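Local coordinates for 2-(3-amino-3-carboxypropyl)histidine synthase (PDB 3LZD), which transfers the 3-amino-3-carboxypropyl group of S-adenosyl-L-methionine to a histidine of translation elongation factor 2, the first step of diphthamide biosynthesis, using a [4Fe-4S] cluster, at residues K48-I53 / N80-F85. Sequence-based numbering, arbitrary orientation.
Sequences KELKRI and NNIEVF
Asn80 and Lys51 join the turn that enters a strand to the end of a helix in an alpha/beta domain. Helix 43-52, strand 57-61, helix 67-78 and strand 83-87 follow one another here. The two strands lie side by side and parallel, as in a beta-alpha-beta unit. Strand 83-87 begins at Glu83, and Phe85 pairs in parallel with a strand of the second subunit, extending the sheet across the dimer. On the helix itself, Arg52 grips Glu49 side-on, with NE and NH1 both reaching OE1.

The backbone carbonyl O of Asn80 accepts a hydrogen bond from the ammonium of Lys51, with NZ to O at 2.8 Å. NZ is tilted 29° from the carbonyl plane. The lysine chain bends at chi2 (-71°) and is extended beyond it, which carries its end across to the turn. The side-chain ND2 of Asn80 bonds to Phe76 O, in the last turn of helix 67-78. Asn81 takes the left-handed helical backbone conformation (phi 65°), which helps the chain turn toward Ile82. Its CB lies 4.1 Å from Lys51 NZ. Ile82 turns back to the helix and is buried. The side chain of Ile82 also touches Leu47, and Leu50 touches Leu77 of helix 67-78, so the apolar layer joins both helices. Ile82 CD1 packs on Leu50, 4.0 Å from its CB and 4.1 Å from its CD1.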
loop_
_atom_site.group_PDB
_atom_site.type_symbol
_atom_site.label_atom_id
_atom_site.label_comp_id
_atom_site.label_asym_id
_atom_site.label_seq_id
_atom_site.Cartn_x
_atom_site.Cartn_y
_atom_site.Cartn_z
ATOM N N LYS A 48 -13.030 -19.226 -21.444
ATOM C CA LYS A 48 -14.230 -18.989 -22.251
ATOM C C LYS A 48 -14.769 -17.576 -22.081
ATOM O O LYS A 48 -14.996 -16.871 -23.068
ATOM C CB LYS A 48 -15.337 -19.992 -21.905
ATOM N N GLU A 49 -14.984 -17.160 -20.837
ATOM C CA GLU A 49 -15.487 -15.818 -20.584
ATOM C C GLU A 49 -14.499 -14.745 -21.031
ATOM O O GLU A 49 -14.899 -13.635 -21.362
ATOM C CB GLU A 49 -15.803 -15.634 -19.101
ATOM C CG GLU A 49 -16.966 -16.494 -18.635
ATOM C CD GLU A 49 -18.212 -16.271 -19.472
ATOM O OE1 GLU A 49 -18.737 -15.134 -19.470
ATOM O OE2 GLU A 49 -18.656 -17.229 -20.137
ATOM N N LEU A 50 -13.210 -15.069 -21.032
ATOM C CA LEU A 50 -12.205 -14.099 -21.460
ATOM C C LEU A 50 -12.144 -14.011 -22.998
ATOM O O LEU A 50 -12.066 -12.910 -23.549
ATOM C CB LEU A 50 -10.831 -14.454 -20.881
ATOM C CG LEU A 50 -10.580 -14.158 -19.388
ATOM C CD1 LEU A 50 -9.172 -14.583 -19.002
ATOM C CD2 LEU A 50 -10.747 -12.668 -19.111
ATOM N N LYS A 51 -12.194 -15.161 -23.679
ATOM C CA LYS A 51 -12.160 -15.195 -25.146
ATOM C C LYS A 51 -13.406 -14.503 -25.679
ATOM O O LYS A 51 -13.372 -13.859 -26.730
ATOM C CB LYS A 51 -12.142 -16.634 -25.676
ATOM C CG LYS A 51 -10.860 -17.425 -25.437
ATOM C CD LYS A 51 -9.695 -16.927 -26.290
ATOM C CE LYS A 51 -8.585 -17.972 -26.348
ATOM N NZ LYS A 51 -7.340 -17.486 -27.031
ATOM N N ARG A 52 -14.499 -14.638 -24.935
ATOM C CA ARG A 52 -15.777 -14.044 -25.303
ATOM C C ARG A 52 -15.749 -12.518 -25.310
ATOM O O ARG A 52 -16.427 -11.891 -26.121
ATOM C CB ARG A 52 -16.875 -14.530 -24.356
ATOM C CG ARG A 52 -18.285 -14.093 -24.741
ATOM C CD ARG A 52 -19.325 -14.671 -23.779
ATOM N NE ARG A 52 -19.115 -14.195 -22.415
ATOM C CZ ARG A 52 -19.219 -12.922 -22.043
ATOM N NH1 ARG A 52 -19.001 -12.574 -20.777
ATOM N NH2 ARG A 52 -19.551 -11.996 -22.935
ATOM N N ILE A 53 -14.985 -11.899 -24.418
ATOM C CA ILE A 53 -14.946 -10.442 -24.438
ATOM C C ILE A 53 -13.696 -9.933 -25.136
ATOM O O ILE A 53 -13.413 -8.737 -25.115
ATOM C CB ILE A 53 -15.031 -9.836 -23.022
ATOM C CG1 ILE A 53 -13.875 -10.350 -22.157
ATOM C CG2 ILE A 53 -16.385 -10.173 -22.400
ATOM C CD1 ILE A 53 -13.893 -9.816 -20.733
ATOM N N ASN A 80 -2.753 -19.932 -23.828
ATOM C CA ASN A 80 -3.911 -19.732 -24.680
ATOM C C ASN A 80 -4.005 -18.314 -25.223
ATOM O O ASN A 80 -5.091 -17.771 -25.445
ATOM C CB ASN A 80 -5.196 -20.122 -23.941
ATOM C CG ASN A 80 -5.376 -21.639 -23.847
ATOM O OD1 ASN A 80 -5.782 -22.289 -24.813
ATOM N ND2 ASN A 80 -5.055 -22.207 -22.686
ATOM N N ASN A 81 -2.843 -17.714 -25.425
ATOM C CA ASN A 81 -2.758 -16.389 -26.013
ATOM C C ASN A 81 -3.333 -15.214 -25.270
ATOM O O ASN A 81 -3.940 -14.329 -25.875
ATOM C CB ASN A 81 -3.354 -16.432 -27.410
ATOM C CG ASN A 81 -2.459 -17.146 -28.374
ATOM O OD1 ASN A 81 -1.395 -16.637 -28.737
ATOM N ND2 ASN A 81 -2.860 -18.345 -28.784
ATOM N N ILE A 82 -3.140 -15.202 -23.959
ATOM C CA ILE A 82 -3.604 -14.093 -23.137
ATOM C C ILE A 82 -2.437 -13.724 -22.228
ATOM O O ILE A 82 -1.914 -14.574 -21.510
ATOM C CB ILE A 82 -4.830 -14.494 -22.309
ATOM C CG1 ILE A 82 -5.964 -14.894 -23.262
ATOM C CG2 ILE A 82 -5.257 -13.335 -21.402
ATOM C CD1 ILE A 82 -7.257 -15.263 -22.583
ATOM N N GLU A 83 -1.992 -12.474 -22.301
ATOM C CA GLU A 83 -0.884 -12.034 -21.463
ATOM C C GLU A 83 -1.453 -11.893 -20.053
ATOM O O GLU A 83 -2.534 -11.344 -19.868
ATOM C CB GLU A 83 -0.336 -10.701 -21.971
ATOM C CG GLU A 83 0.859 -10.162 -21.201
ATOM C CD GLU A 83 1.524 -8.982 -21.910
ATOM O OE1 GLU A 83 0.792 -8.079 -22.367
ATOM O OE2 GLU A 83 2.775 -8.956 -22.000
ATOM N N VAL A 84 -0.718 -12.396 -19.069
ATOM C CA VAL A 84 -1.174 -12.366 -17.689
ATOM C C VAL A 84 -0.184 -11.735 -16.713
ATOM O O VAL A 84 1.009 -12.038 -16.745
ATOM C CB VAL A 84 -1.479 -13.803 -17.210
ATOM C CG1 VAL A 84 -1.971 -13.795 -15.764
ATOM C CG2 VAL A 84 -2.510 -14.433 -18.136
ATOM N N PHE A 85 -0.698 -10.843 -15.866
ATOM C CA PHE A 85 0.081 -10.175 -14.821
ATOM C C PHE A 85 -0.544 -10.627 -13.485
ATOM O O PHE A 85 -1.764 -10.794 -13.387
ATOM C CB PHE A 85 -0.064 -8.643 -14.882
ATOM C CG PHE A 85 0.497 -7.995 -16.129
ATOM C CD1 PHE A 85 0.209 -6.658 -16.398
ATOM C CD2 PHE A 85 1.279 -8.704 -17.035
ATOM C CE1 PHE A 85 0.682 -6.029 -17.556
ATOM C CE2 PHE A 85 1.759 -8.082 -18.200
ATOM C CZ PHE A 85 1.452 -6.739 -18.455
#